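RNA-binding protein RO60 (Deinococcus radiodurans, PDB 2NVO) binds several small RNAs that accumulate during recovery from ultraviolet irradiation and contributes to the resistance of this bacterium to that irradiation. Local coordinates at residues S39-F47 and Q67-R78; L103-K111 and A122-A130. All coordinates share one frame; numbering follows the deposited sequence.

In the fold
Both contacts join helices of the TROVE domain, the horseshoe of HEAT-like helical repeats that the VWFA-like domain closes into a ring. They follow one another along the chain: contact 1 pairs helix 40-50 with helix 70-78, and contact 2 then pairs helix 100-112 with helix 116-129. Their centres lie about 15 Å apart, and helix 80-93 packs against both, receiving L44 and L75 from contact 1 and L106 and I109 from contact 2. The two also touch: F47 CE2 lies 3.8 Å from V105 CG2, and A68 CB lies 3.8 Å from L108 CD1. Contact 1 is partly exposed, contact 2 buried; through the shared helix 80-93 they join into one continuous arm of the horseshoe.

Contact 1. Residues S39-F47 and Q67-R78; sequences SDESRLTRF and QATDFVRELVQR
The side chain of R43 lies over one face of the F71 ring, guanidinium and ring planes differing by only 7°. R43 CD sits over the middle of the ring, 3.4 Å from the F71 centroid, whereas the guanidinium carbon CZ is off-centre at 4.2 Å from that centroid. The chain of R43 is extended from CG to NE, which lays its methylenes along F71 before NE reaches its salt-bridge partner, D53. D40 OD1 approaches the same ring at its edge, in plane. The exposed R43 and R78 and the partly exposed D40 form the solvent side, where D40, E74 and R78 make a salt-bridge network; R78 NH2 meets D40 OD2 at 2.7 Å, but the hydrogen bond is weak, bent to 117°. Within the TROVE helical domain the two segments cross at -127°. By contrast, the buried part, L44, F47, V72 and L75, is mostly apolar. V72 CG2 stands over the centre of the F47 ring, 3.9 Å from its centroid, while Q67 O comes to the edge of that ring, 3.5 Å from F47 CE1. L44 CD2 meets L75 CD2 at 3.9 Å, the two side chains crossing at about a right angle, with L82 and V86 of helix 80-93 nearby.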
ATOM      1  N   SER A  39     -16.274   5.956  20.651  1.00 40.45           N
ATOM      2  CA  SER A  39     -15.055   6.420  21.309  1.00 41.40           C
ATOM      3  C   SER A  39     -14.190   7.253  20.368  1.00 39.60           C
ATOM      4  O   SER A  39     -13.931   6.840  19.238  1.00 37.00           O
ATOM      5  CB  SER A  39     -14.242   5.235  21.822  1.00 36.19           C
ATOM      6  OG  SER A  39     -12.988   5.669  22.327  1.00 39.30           O
ATOM      7  N   ASP A  40     -13.740   8.415  20.842  1.00 38.85           N
ATOM      8  CA  ASP A  40     -12.906   9.308  20.035  1.00 37.63           C
ATOM      9  C   ASP A  40     -11.660   8.587  19.539  1.00 35.93           C
ATOM     10  O   ASP A  40     -11.296   8.698  18.368  1.00 34.61           O
ATOM     11  CB  ASP A  40     -12.479  10.554  20.828  1.00 37.47           C
ATOM     12  CG  ASP A  40     -13.638  11.480  21.157  1.00 40.58           C
ATOM     13  OD1 ASP A  40     -14.707  11.382  20.516  1.00 37.12           O
ATOM     14  OD2 ASP A  40     -13.469  12.321  22.068  1.00 45.43           O
ATOM     15  N   GLU A  41     -11.007   7.856  20.437  1.00 34.66           N
ATOM     16  CA  GLU A  41      -9.790   7.125  20.107  1.00 37.14           C
ATOM     17  C   GLU A  41     -10.010   6.183  18.922  1.00 34.39           C
ATOM     18  O   GLU A  41      -9.208   6.141  17.984  1.00 32.81           O
ATOM     19  CB  GLU A  41      -9.294   6.312  21.313  1.00 40.78           C
ATOM     20  CG  GLU A  41      -8.743   7.131  22.480  1.00 44.69           C
ATOM     21  CD  GLU A  41      -9.809   7.528  23.507  1.00 46.00           C
ATOM     22  OE1 GLU A  41      -9.444   7.735  24.685  1.00 50.54           O
ATOM     23  OE2 GLU A  41     -11.004   7.632  23.144  1.00 40.07           O
ATOM     24  N   SER A  42     -11.096   5.424  18.974  1.00 35.71           N
ATOM     25  CA  SER A  42     -11.358   4.405  17.971  1.00 34.47           C
ATOM     26  C   SER A  42     -11.803   5.018  16.659  1.00 28.61           C
ATOM     27  O   SER A  42     -11.437   4.539  15.589  1.00 27.11           O
ATOM     28  CB  SER A  42     -12.420   3.423  18.466  1.00 34.56           C
ATOM     29  OG  SER A  42     -11.917   2.655  19.541  1.00 40.41           O
ATOM     30  N   ARG A  43     -12.614   6.065  16.748  1.00 29.19           N
ATOM     31  CA  ARG A  43     -13.141   6.706  15.556  1.00 31.03           C
ATOM     32  C   ARG A  43     -12.027   7.428  14.806  1.00 25.40           C
ATOM     33  O   ARG A  43     -11.986   7.413  13.584  1.00 24.80           O
ATOM     34  CB  ARG A  43     -14.274   7.672  15.903  1.00 28.98           C
ATOM     35  CG  ARG A  43     -15.069   8.110  14.687  1.00 32.34           C
ATOM     36  CD  ARG A  43     -16.223   9.032  15.050  1.00 30.64           C
ATOM     37  NE  ARG A  43     -16.869   9.581  13.859  1.00 28.89           N
ATOM     38  CZ  ARG A  43     -18.007  10.273  13.884  1.00 31.39           C
ATOM     39  NH1 ARG A  43     -18.624  10.494  15.038  1.00 32.13           N
ATOM     40  NH2 ARG A  43     -18.529  10.739  12.759  1.00 31.87           N
ATOM     41  N   LEU A  44     -11.124   8.057  15.546  1.00 25.58           N
ATOM     42  CA  LEU A  44      -9.991   8.737  14.933  1.00 25.50           C
ATOM     43  C   LEU A  44      -9.005   7.731  14.341  1.00 23.20           C
ATOM     44  O   LEU A  44      -8.456   7.962  13.267  1.00 20.64           O
ATOM     45  CB  LEU A  44      -9.274   9.642  15.940  1.00 26.36           C
ATOM     46  CG  LEU A  44      -8.038  10.366  15.396  1.00 27.07           C
ATOM     47  CD1 LEU A  44      -8.445  11.375  14.323  1.00 25.03           C
ATOM     48  CD2 LEU A  44      -7.255  11.050  16.503  1.00 27.43           C
ATOM     49  N   THR A  45      -8.780   6.618  15.037  1.00 21.99           N
ATOM     50  CA  THR A  45      -7.868   5.601  14.522  1.00 22.47           C
ATOM     51  C   THR A  45      -8.394   5.071  13.184  1.00 18.11           C
ATOM     52  O   THR A  45      -7.631   4.874  12.233  1.00 16.65           O
ATOM     53  CB  THR A  45      -7.667   4.425  15.516  1.00 24.46           C
ATOM     54  OG1 THR A  45      -6.860   4.855  16.620  1.00 23.89           O
ATOM     55  CG2 THR A  45      -6.961   3.269  14.838  1.00 22.55           C
ATOM     56  N   ARG A  46      -9.701   4.860  13.106  1.00 17.35           N
ATOM     57  CA  ARG A  46     -10.283   4.370  11.862  1.00 20.15           C
ATOM     58  C   ARG A  46     -10.047   5.353  10.724  1.00 17.57           C
ATOM     59  O   ARG A  46      -9.712   4.965   9.618  1.00 16.39           O
ATOM     60  CB  ARG A  46     -11.773   4.079  12.002  1.00 19.55           C
ATOM     61  CG  ARG A  46     -12.369   3.464  10.733  1.00 19.45           C
ATOM     62  CD  ARG A  46     -13.753   2.873  10.982  1.00 24.22           C
ATOM     63  NE  ARG A  46     -13.670   1.661  11.788  1.00 26.01           N
ATOM     64  CZ  ARG A  46     -14.670   0.802  11.963  1.00 25.31           C
ATOM     65  NH1 ARG A  46     -15.845   1.024  11.387  1.00 25.78           N
ATOM     66  NH2 ARG A  46     -14.491  -0.284  12.716  1.00 26.08           N
ATOM     67  N   PHE A  47     -10.232   6.636  11.008  1.00 17.23           N
ATOM     68  CA  PHE A  47      -9.989   7.660  10.011  1.00 18.31           C
ATOM     69  C   PHE A  47      -8.517   7.680   9.587  1.00 15.35           C
ATOM     70  O   PHE A  47      -8.194   7.867   8.412  1.00 16.72           O
ATOM     71  CB  PHE A  47     -10.418   9.027  10.545  1.00 16.85           C
ATOM     72  CG  PHE A  47     -10.012  10.168   9.669  1.00 17.59           C
ATOM     73  CD1 PHE A  47     -10.854  10.619   8.661  1.00 19.96           C
ATOM     74  CD2 PHE A  47      -8.791  10.792   9.851  1.00 17.63           C
ATOM     75  CE1 PHE A  47     -10.470  11.675   7.838  1.00 19.58           C
ATOM     76  CE2 PHE A  47      -8.407  11.845   9.032  1.00 17.24           C
ATOM     77  CZ  PHE A  47      -9.251  12.284   8.035  1.00 18.10           C
ATOM     78  N   GLN A  67      -9.848  13.969   3.283  1.00 26.44           N
ATOM     79  CA  GLN A  67     -10.294  15.281   3.692  1.00 23.69           C
ATOM     80  C   GLN A  67     -10.742  15.150   5.129  1.00 25.63           C
ATOM     81  O   GLN A  67     -11.296  14.119   5.508  1.00 26.10           O
ATOM     82  CB  GLN A  67     -11.461  15.733   2.826  1.00 28.88           C
ATOM     83  CG  GLN A  67     -11.071  16.102   1.407  1.00 28.43           C
ATOM     84  CD  GLN A  67     -12.191  16.814   0.691  1.00 34.23           C
ATOM     85  OE1 GLN A  67     -12.794  16.273  -0.234  1.00 33.28           O
ATOM     86  NE2 GLN A  67     -12.493  18.036   1.131  1.00 34.58           N
ATOM     87  N   ALA A  68     -10.491  16.175   5.936  1.00 25.01           N
ATOM     88  CA  ALA A  68     -10.945  16.169   7.325  1.00 28.13           C
ATOM     89  C   ALA A  68     -12.459  16.351   7.400  1.00 25.80           C
ATOM     90  O   ALA A  68     -13.013  17.229   6.757  1.00 31.69           O
ATOM     91  CB  ALA A  68     -10.232  17.256   8.116  1.00 27.22           C
ATOM     92  N   THR A  69     -13.134  15.512   8.173  1.00 25.82           N
ATOM     93  CA  THR A  69     -14.566  15.670   8.357  1.00 26.00           C
ATOM     94  C   THR A  69     -14.838  16.490   9.612  1.00 24.47           C
ATOM     95  O   THR A  69     -13.919  16.818  10.358  1.00 23.63           O
ATOM     96  CB  THR A  69     -15.288  14.315   8.476  1.00 27.69           C
ATOM     97  OG1 THR A  69     -14.773  13.598   9.605  1.00 27.00           O
ATOM     98  CG2 THR A  69     -15.099  13.489   7.207  1.00 29.23           C
ATOM     99  N   ASP A  70     -16.103  16.807   9.849  1.00 26.93           N
ATOM    100  CA  ASP A  70     -16.475  17.612  11.011  1.00 26.51           C
ATOM    101  C   ASP A  70     -16.038  16.952  12.305  1.00 28.68           C
ATOM    102  O   ASP A  70     -15.494  17.614  13.196  1.00 27.03           O
ATOM    103  CB  ASP A  70     -17.978  17.895  11.029  1.00 25.36           C
ATOM    104  CG  ASP A  70     -18.419  18.751   9.865  1.00 29.08           C
ATOM    105  OD1 ASP A  70     -17.549  19.197   9.094  1.00 29.34           O
ATOM    106  OD2 ASP A  70     -19.638  18.978   9.712  1.00 32.77           O
ATOM    107  N   PHE A  71     -16.254  15.642  12.417  1.00 25.27           N
ATOM    108  CA  PHE A  71     -15.860  14.962  13.636  1.00 27.78           C
ATOM    109  C   PHE A  71     -14.378  15.149  13.909  1.00 28.39           C
ATOM    110  O   PHE A  71     -13.962  15.322  15.057  1.00 28.62           O
ATOM    111  CB  PHE A  71     -16.167  13.469  13.607  1.00 28.51           C
ATOM    112  CG  PHE A  71     -15.381  12.704  14.617  1.00 30.25           C
ATOM    113  CD1 PHE A  71     -15.823  12.608  15.923  1.00 33.01           C
ATOM    114  CD2 PHE A  71     -14.165  12.134  14.282  1.00 28.86           C
ATOM    115  CE1 PHE A  71     -15.081  11.930  16.871  1.00 32.95           C
ATOM    116  CE2 PHE A  71     -13.422  11.457  15.225  1.00 31.20           C
ATOM    117  CZ  PHE A  71     -13.881  11.356  16.525  1.00 32.78           C
ATOM    118  N   VAL A  72     -13.580  15.096  12.850  1.00 24.93           N
ATOM    119  CA  VAL A  72     -12.137  15.205  12.995  1.00 27.15           C
ATOM    120  C   VAL A  72     -11.697  16.600  13.460  1.00 26.36           C
ATOM    121  O   VAL A  72     -10.839  16.732  14.335  1.00 28.62           O
ATOM    122  CB  VAL A  72     -11.416  14.817  11.687  1.00 25.24           C
ATOM    123  CG1 VAL A  72      -9.926  15.063  11.797  1.00 23.19           C
ATOM    124  CG2 VAL A  72     -11.703  13.363  11.348  1.00 27.50           C
ATOM    125  N   ARG A  73     -12.271  17.639  12.870  1.00 27.43           N
ATOM    126  CA  ARG A  73     -11.926  19.003  13.269  1.00 30.10           C
ATOM    127  C   ARG A  73     -12.380  19.265  14.700  1.00 30.37           C
ATOM    128  O   ARG A  73     -11.607  19.727  15.540  1.00 29.87           O
ATOM    129  CB  ARG A  73     -12.561  20.016  12.322  1.00 28.40           C
ATOM    130  CG  ARG A  73     -11.915  20.048  10.952  1.00 30.26           C
ATOM    131  CD  ARG A  73     -12.644  20.988  10.025  1.00 31.74           C
ATOM    132  NE  ARG A  73     -13.907  20.424   9.572  1.00 31.77           N
ATOM    133  CZ  ARG A  73     -14.058  19.786   8.415  1.00 33.61           C
ATOM    134  NH1 ARG A  73     -13.019  19.642   7.596  1.00 33.99           N
ATOM    135  NH2 ARG A  73     -15.241  19.289   8.075  1.00 29.95           N
ATOM    136  N   GLU A  74     -13.644  18.951  14.957  1.00 30.52           N
ATOM    137  CA  GLU A  74     -14.252  19.090  16.276  1.00 33.97           C
ATOM    138  C   GLU A  74     -13.432  18.399  17.358  1.00 34.85           C
ATOM    139  O   GLU A  74     -13.300  18.906  18.467  1.00 36.14           O
ATOM    140  CB  GLU A  74     -15.668  18.518  16.242  1.00 34.06           C
ATOM    141  CG  GLU A  74     -16.132  17.866  17.540  1.00 38.01           C
ATOM    142  CD  GLU A  74     -17.044  16.671  17.279  1.00 42.80           C
ATOM    143  OE1 GLU A  74     -16.518  15.555  17.064  1.00 37.31           O
ATOM    144  OE2 GLU A  74     -18.285  16.849  17.288  1.00 52.99           O
ATOM    145  N   LEU A  75     -12.875  17.242  17.030  1.00 35.05           N
ATOM    146  CA  LEU A  75     -12.074  16.504  17.989  1.00 32.18           C
ATOM    147  C   LEU A  75     -10.751  17.198  18.255  1.00 33.65           C
ATOM    148  O   LEU A  75     -10.254  17.181  19.375  1.00 34.20           O
ATOM    149  CB  LEU A  75     -11.814  15.081  17.506  1.00 32.78           C
ATOM    150  CG  LEU A  75     -10.783  14.339  18.355  1.00 31.51           C
ATOM    151  CD1 LEU A  75     -11.326  14.111  19.765  1.00 36.46           C
ATOM    152  CD2 LEU A  75     -10.403  13.019  17.705  1.00 32.54           C
ATOM    153  N   VAL A  76     -10.172  17.791  17.219  1.00 34.46           N
ATOM    154  CA  VAL A  76      -8.896  18.475  17.363  1.00 32.21           C
ATOM    155  C   VAL A  76      -9.036  19.695  18.263  1.00 37.66           C
ATOM    156  O   VAL A  76      -8.127  20.021  19.024  1.00 40.57           O
ATOM    157  CB  VAL A  76      -8.312  18.895  16.002  1.00 33.89           C
ATOM    158  CG1 VAL A  76      -7.174  19.888  16.193  1.00 32.31           C
ATOM    159  CG2 VAL A  76      -7.832  17.668  15.238  1.00 30.33           C
ATOM    160  N   GLN A  77     -10.181  20.365  18.181  1.00 36.71           N
ATOM    161  CA  GLN A  77     -10.459  21.499  19.053  1.00 41.61           C
ATOM    162  C   GLN A  77     -10.708  21.028  20.478  1.00 42.55           C
ATOM    163  O   GLN A  77     -10.108  21.535  21.428  1.00 44.15           O
ATOM    164  CB  GLN A  77     -11.673  22.280  18.552  1.00 40.76           C
ATOM    165  CG  GLN A  77     -11.443  22.973  17.233  1.00 40.59           C
ATOM    166  CD  GLN A  77     -10.253  23.911  17.280  1.00 42.06           C
ATOM    167  OE1 GLN A  77     -10.211  24.842  18.088  1.00 46.82           O
ATOM    168  NE2 GLN A  77      -9.280  23.675  16.409  1.00 36.39           N
ATOM    169  N   ARG A  78     -11.586  20.036  20.602  1.00 42.91           N
ATOM    170  CA  ARG A  78     -12.017  19.510  21.891  1.00 42.67           C
ATOM    171  C   ARG A  78     -10.866  18.910  22.698  1.00 44.08           C
ATOM    172  O   ARG A  78     -10.692  19.232  23.873  1.00 42.98           O
ATOM    173  CB  ARG A  78     -13.117  18.468  21.687  1.00 41.63           C
ATOM    174  CG  ARG A  78     -14.067  18.341  22.863  1.00 45.29           C
ATOM    175  CD  ARG A  78     -14.993  17.149  22.709  1.00 47.60           C
ATOM    176  NE  ARG A  78     -15.324  16.876  21.312  1.00 43.31           N
ATOM    177  CZ  ARG A  78     -15.039  15.737  20.693  1.00 41.70           C
ATOM    178  NH1 ARG A  78     -15.371  15.569  19.421  1.00 41.21           N
ATOM    179  NH2 ARG A  78     -14.427  14.759  21.347  1.00 39.66           N
TER

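Contact 2. Residues L103-K111 and A122-A130; sequences LLVLALIAK and AWDALPEVA
With chi1 at -164°, L106 carries its CG opposite the backbone N and sends both methyls toward helix 116-129; L126 brings CD1 against one of them. L106 CD2 touches L126 CD1 at 3.6 Å, the two side chains approaching at a slant, while L106 CD1 lies 4.0 Å from A122 CB. With A125 and V129 completing the surround, L106 is a knob in a hole of four residues. At one end of the interface L103 and V129 run alongside each other, pointing opposite ways, L103 CD2 reaching V129 CG1 at 3.5 Å. At the other, small residues permit the closest backbone approach: the CA atoms of A110 and A122 are 4.9 Å apart, and A110 CB is 3.5 Å from A122 CB. A110 CB also lies over one face of the W123 indole, 3.8 Å from the centroid of the five-membered ring and 15° off its normal, a CH-pi contact displaced toward the rim of the indole. Beside it, K111 CD meets W123 CZ2 obliquely; bends at chi2 and chi3 turn the lysine chain, whose NZ is bound by G148 O and T153 OG1. The segment axes approach to 9.2 Å with their directions 157° apart, so helices 100-112 and 116-129 form a nearly antiparallel helical hairpin, consistent with the helical pairs of HEAT-like repeats that build the TROVE horseshoe.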
ATOM      1  N   LEU A 103      -0.713  12.845   8.398  1.00 14.79           N
ATOM      2  CA  LEU A 103      -0.123  14.129   8.047  1.00 16.83           C
ATOM      3  C   LEU A 103      -1.143  15.259   8.145  1.00 17.27           C
ATOM      4  O   LEU A 103      -0.824  16.337   8.643  1.00 16.70           O
ATOM      5  CB  LEU A 103       0.474  14.077   6.643  1.00 16.71           C
ATOM      6  CG  LEU A 103       1.669  13.132   6.528  1.00 15.77           C
ATOM      7  CD1 LEU A 103       2.127  12.999   5.082  1.00 18.27           C
ATOM      8  CD2 LEU A 103       2.802  13.635   7.413  1.00 19.57           C
ATOM      9  N   LEU A 104      -2.369  14.993   7.691  1.00 15.62           N
ATOM     10  CA  LEU A 104      -3.449  15.976   7.708  1.00 17.25           C
ATOM     11  C   LEU A 104      -3.855  16.290   9.130  1.00 17.31           C
ATOM     12  O   LEU A 104      -3.999  17.446   9.498  1.00 17.36           O
ATOM     13  CB  LEU A 104      -4.669  15.452   6.945  1.00 16.51           C
ATOM     14  CG  LEU A 104      -5.992  16.201   7.143  1.00 20.27           C
ATOM     15  CD1 LEU A 104      -5.832  17.692   6.812  1.00 22.08           C
ATOM     16  CD2 LEU A 104      -7.124  15.600   6.314  1.00 21.11           C
ATOM     17  N   VAL A 105      -4.045  15.247   9.926  1.00 19.23           N
ATOM     18  CA  VAL A 105      -4.415  15.416  11.322  1.00 19.59           C
ATOM     19  C   VAL A 105      -3.344  16.197  12.075  1.00 19.05           C
ATOM     20  O   VAL A 105      -3.654  17.107  12.841  1.00 20.76           O
ATOM     21  CB  VAL A 105      -4.659  14.062  12.000  1.00 18.84           C
ATOM     22  CG1 VAL A 105      -4.760  14.244  13.495  1.00 20.68           C
ATOM     23  CG2 VAL A 105      -5.945  13.428  11.458  1.00 19.32           C
ATOM     24  N   LEU A 106      -2.087  15.846  11.830  1.00 17.93           N
ATOM     25  CA  LEU A 106      -0.957  16.526  12.451  1.00 19.73           C
ATOM     26  C   LEU A 106      -0.937  18.005  12.098  1.00 21.86           C
ATOM     27  O   LEU A 106      -0.719  18.851  12.970  1.00 20.53           O
ATOM     28  CB  LEU A 106       0.375  15.874  12.065  1.00 15.74           C
ATOM     29  CG  LEU A 106       1.549  16.291  12.964  1.00 17.35           C
ATOM     30  CD1 LEU A 106       1.479  15.631  14.346  1.00 22.85           C
ATOM     31  CD2 LEU A 106       2.886  15.978  12.313  1.00 20.25           C
ATOM     32  N   ALA A 107      -1.166  18.320  10.824  1.00 18.93           N
ATOM     33  CA  ALA A 107      -1.285  19.704  10.407  1.00 20.01           C
ATOM     34  C   ALA A 107      -2.386  20.423  11.171  1.00 22.83           C
ATOM     35  O   ALA A 107      -2.181  21.546  11.634  1.00 25.55           O
ATOM     36  CB  ALA A 107      -1.522  19.805   8.899  1.00 18.94           C
ATOM     37  N   LEU A 108      -3.551  19.790  11.301  1.00 18.99           N
ATOM     38  CA  LEU A 108      -4.692  20.419  11.970  1.00 21.70           C
ATOM     39  C   LEU A 108      -4.360  20.779  13.416  1.00 24.60           C
ATOM     40  O   LEU A 108      -4.639  21.887  13.873  1.00 26.18           O
ATOM     41  CB  LEU A 108      -5.932  19.513  11.944  1.00 24.60           C
ATOM     42  CG  LEU A 108      -6.674  19.300  10.627  1.00 23.33           C
ATOM     43  CD1 LEU A 108      -7.646  18.121  10.736  1.00 22.64           C
ATOM     44  CD2 LEU A 108      -7.409  20.571  10.216  1.00 25.93           C
ATOM     45  N   ILE A 109      -3.783  19.827  14.136  1.00 23.86           N
ATOM     46  CA  ILE A 109      -3.366  20.060  15.508  1.00 25.29           C
ATOM     47  C   ILE A 109      -2.309  21.170  15.557  1.00 26.57           C
ATOM     48  O   ILE A 109      -2.486  22.186  16.233  1.00 32.28           O
ATOM     49  CB  ILE A 109      -2.804  18.779  16.145  1.00 25.07           C
ATOM     50  CG1 ILE A 109      -3.827  17.641  16.075  1.00 23.41           C
ATOM     51  CG2 ILE A 109      -2.386  19.046  17.595  1.00 29.56           C
ATOM     52  CD1 ILE A 109      -3.263  16.294  16.522  1.00 26.21           C
ATOM     53  N   ALA A 110      -1.227  20.979  14.813  1.00 23.37           N
ATOM     54  CA  ALA A 110      -0.119  21.922  14.798  1.00 26.50           C
ATOM     55  C   ALA A 110      -0.563  23.340  14.461  1.00 29.50           C
ATOM     56  O   ALA A 110      -0.045  24.303  15.028  1.00 29.71           O
ATOM     57  CB  ALA A 110       0.968  21.461  13.824  1.00 21.29           C
ATOM     58  N   LYS A 111      -1.525  23.466  13.551  1.00 24.05           N
ATOM     59  CA  LYS A 111      -1.900  24.778  13.034  1.00 27.52           C
ATOM     60  C   LYS A 111      -3.106  25.394  13.726  1.00 31.56           C
ATOM     61  O   LYS A 111      -3.217  26.610  13.788  1.00 33.72           O
ATOM     62  CB  LYS A 111      -2.165  24.726  11.527  1.00 24.28           C
ATOM     63  CG  LYS A 111      -0.975  24.300  10.680  1.00 24.78           C
ATOM     64  CD  LYS A 111       0.150  25.315  10.696  1.00 24.43           C
ATOM     65  CE  LYS A 111      -0.284  26.650  10.110  1.00 26.55           C
ATOM     66  NZ  LYS A 111       0.878  27.509   9.737  1.00 26.37           N
ATOM     67  N   ALA A 122       2.661  18.868  18.402  1.00 29.40           N
ATOM     68  CA  ALA A 122       2.467  18.424  17.023  1.00 27.32           C
ATOM     69  C   ALA A 122       3.711  18.733  16.195  1.00 25.77           C
ATOM     70  O   ALA A 122       4.275  17.850  15.556  1.00 22.57           O
ATOM     71  CB  ALA A 122       1.237  19.069  16.422  1.00 27.00           C
ATOM     72  N   TRP A 123       4.156  19.985  16.232  1.00 26.87           N
ATOM     73  CA  TRP A 123       5.394  20.359  15.557  1.00 23.83           C
ATOM     74  C   TRP A 123       6.575  19.485  15.956  1.00 26.15           C
ATOM     75  O   TRP A 123       7.332  19.041  15.093  1.00 26.09           O
ATOM     76  CB  TRP A 123       5.718  21.832  15.784  1.00 26.93           C
ATOM     77  CG  TRP A 123       4.870  22.751  14.966  1.00 26.83           C
ATOM     78  CD1 TRP A 123       3.872  23.572  15.414  1.00 27.03           C
ATOM     79  CD2 TRP A 123       4.932  22.932  13.547  1.00 23.15           C
ATOM     80  NE1 TRP A 123       3.319  24.263  14.360  1.00 24.87           N
ATOM     81  CE2 TRP A 123       3.953  23.885  13.203  1.00 24.44           C
ATOM     82  CE3 TRP A 123       5.729  22.388  12.536  1.00 20.97           C
ATOM     83  CZ2 TRP A 123       3.748  24.306  11.893  1.00 22.74           C
ATOM     84  CZ3 TRP A 123       5.523  22.809  11.234  1.00 20.79           C
ATOM     85  CH2 TRP A 123       4.542  23.754  10.926  1.00 22.21           C
ATOM     86  N   ASP A 124       6.726  19.222  17.253  1.00 27.91           N
ATOM     87  CA  ASP A 124       7.841  18.403  17.730  1.00 27.35           C
ATOM     88  C   ASP A 124       7.810  16.985  17.151  1.00 28.26           C
ATOM     89  O   ASP A 124       8.852  16.339  17.021  1.00 29.88           O
ATOM     90  CB  ASP A 124       7.857  18.332  19.262  1.00 29.35           C
ATOM     91  CG  ASP A 124       8.380  19.611  19.908  1.00 35.93           C
ATOM     92  OD1 ASP A 124       9.058  20.413  19.218  1.00 32.32           O
ATOM     93  OD2 ASP A 124       8.109  19.809  21.116  1.00 34.49           O
ATOM     94  N   ALA A 125       6.617  16.510  16.802  1.00 25.77           N
ATOM     95  CA  ALA A 125       6.463  15.181  16.209  1.00 26.84           C
ATOM     96  C   ALA A 125       6.657  15.171  14.690  1.00 26.22           C
ATOM     97  O   ALA A 125       6.856  14.109  14.104  1.00 25.03           O
ATOM     98  CB  ALA A 125       5.112  14.593  16.567  1.00 24.18           C
ATOM     99  N   LEU A 126       6.612  16.340  14.053  1.00 24.90           N
ATOM    100  CA  LEU A 126       6.732  16.395  12.595  1.00 22.69           C
ATOM    101  C   LEU A 126       7.924  15.613  12.025  1.00 24.25           C
ATOM    102  O   LEU A 126       7.777  14.888  11.043  1.00 23.16           O
ATOM    103  CB  LEU A 126       6.743  17.841  12.083  1.00 20.12           C
ATOM    104  CG  LEU A 126       6.667  17.948  10.559  1.00 21.63           C
ATOM    105  CD1 LEU A 126       5.369  17.311  10.032  1.00 20.65           C
ATOM    106  CD2 LEU A 126       6.767  19.385  10.093  1.00 19.21           C
ATOM    107  N   PRO A 127       9.115  15.754  12.626  1.00 25.16           N
ATOM    108  CA  PRO A 127      10.275  15.020  12.103  1.00 23.59           C
ATOM    109  C   PRO A 127      10.071  13.502  12.086  1.00 22.79           C
ATOM    110  O   PRO A 127      10.604  12.816  11.215  1.00 24.64           O
ATOM    111  CB  PRO A 127      11.392  15.394  13.084  1.00 24.42           C
ATOM    112  CG  PRO A 127      10.976  16.710  13.627  1.00 23.14           C
ATOM    113  CD  PRO A 127       9.488  16.653  13.730  1.00 22.89           C
ATOM    114  N   GLU A 128       9.302  12.981  13.035  1.00 24.93           N
ATOM    115  CA  GLU A 128       9.025  11.552  13.069  1.00 26.33           C
ATOM    116  C   GLU A 128       8.034  11.186  11.982  1.00 28.20           C
ATOM    117  O   GLU A 128       8.256  10.247  11.211  1.00 27.43           O
ATOM    118  CB  GLU A 128       8.447  11.134  14.420  1.00 26.64           C
ATOM    119  CG  GLU A 128       8.419   9.625  14.615  1.00 31.38           C
ATOM    120  CD  GLU A 128       7.704   9.194  15.898  1.00 35.92           C
ATOM    121  OE1 GLU A 128       7.367  10.059  16.735  1.00 35.01           O
ATOM    122  OE2 GLU A 128       7.472   7.979  16.064  1.00 34.41           O
ATOM    123  N   VAL A 129       6.942  11.944  11.929  1.00 26.15           N
ATOM    124  CA  VAL A 129       5.803  11.606  11.077  1.00 27.25           C
ATOM    125  C   VAL A 129       6.059  11.906   9.606  1.00 24.12           C
ATOM    126  O   VAL A 129       5.655  11.144   8.737  1.00 22.62           O
ATOM    127  CB  VAL A 129       4.517  12.321  11.540  1.00 23.63           C
ATOM    128  CG1 VAL A 129       3.387  12.088  10.543  1.00 20.93           C
ATOM    129  CG2 VAL A 129       4.107  11.844  12.915  1.00 22.17           C
ATOM    130  N   ALA A 130       6.731  13.017   9.325  1.00 22.59           N
ATOM    131  CA  ALA A 130       7.126  13.334   7.960  1.00 24.25           C
ATOM    132  C   ALA A 130       8.446  12.657   7.611  1.00 23.34           C
ATOM    133  O   ALA A 130       9.457  13.333   7.431  1.00 20.13           O
ATOM    134  CB  ALA A 130       7.234  14.850   7.772  1.00 18.70           C
TER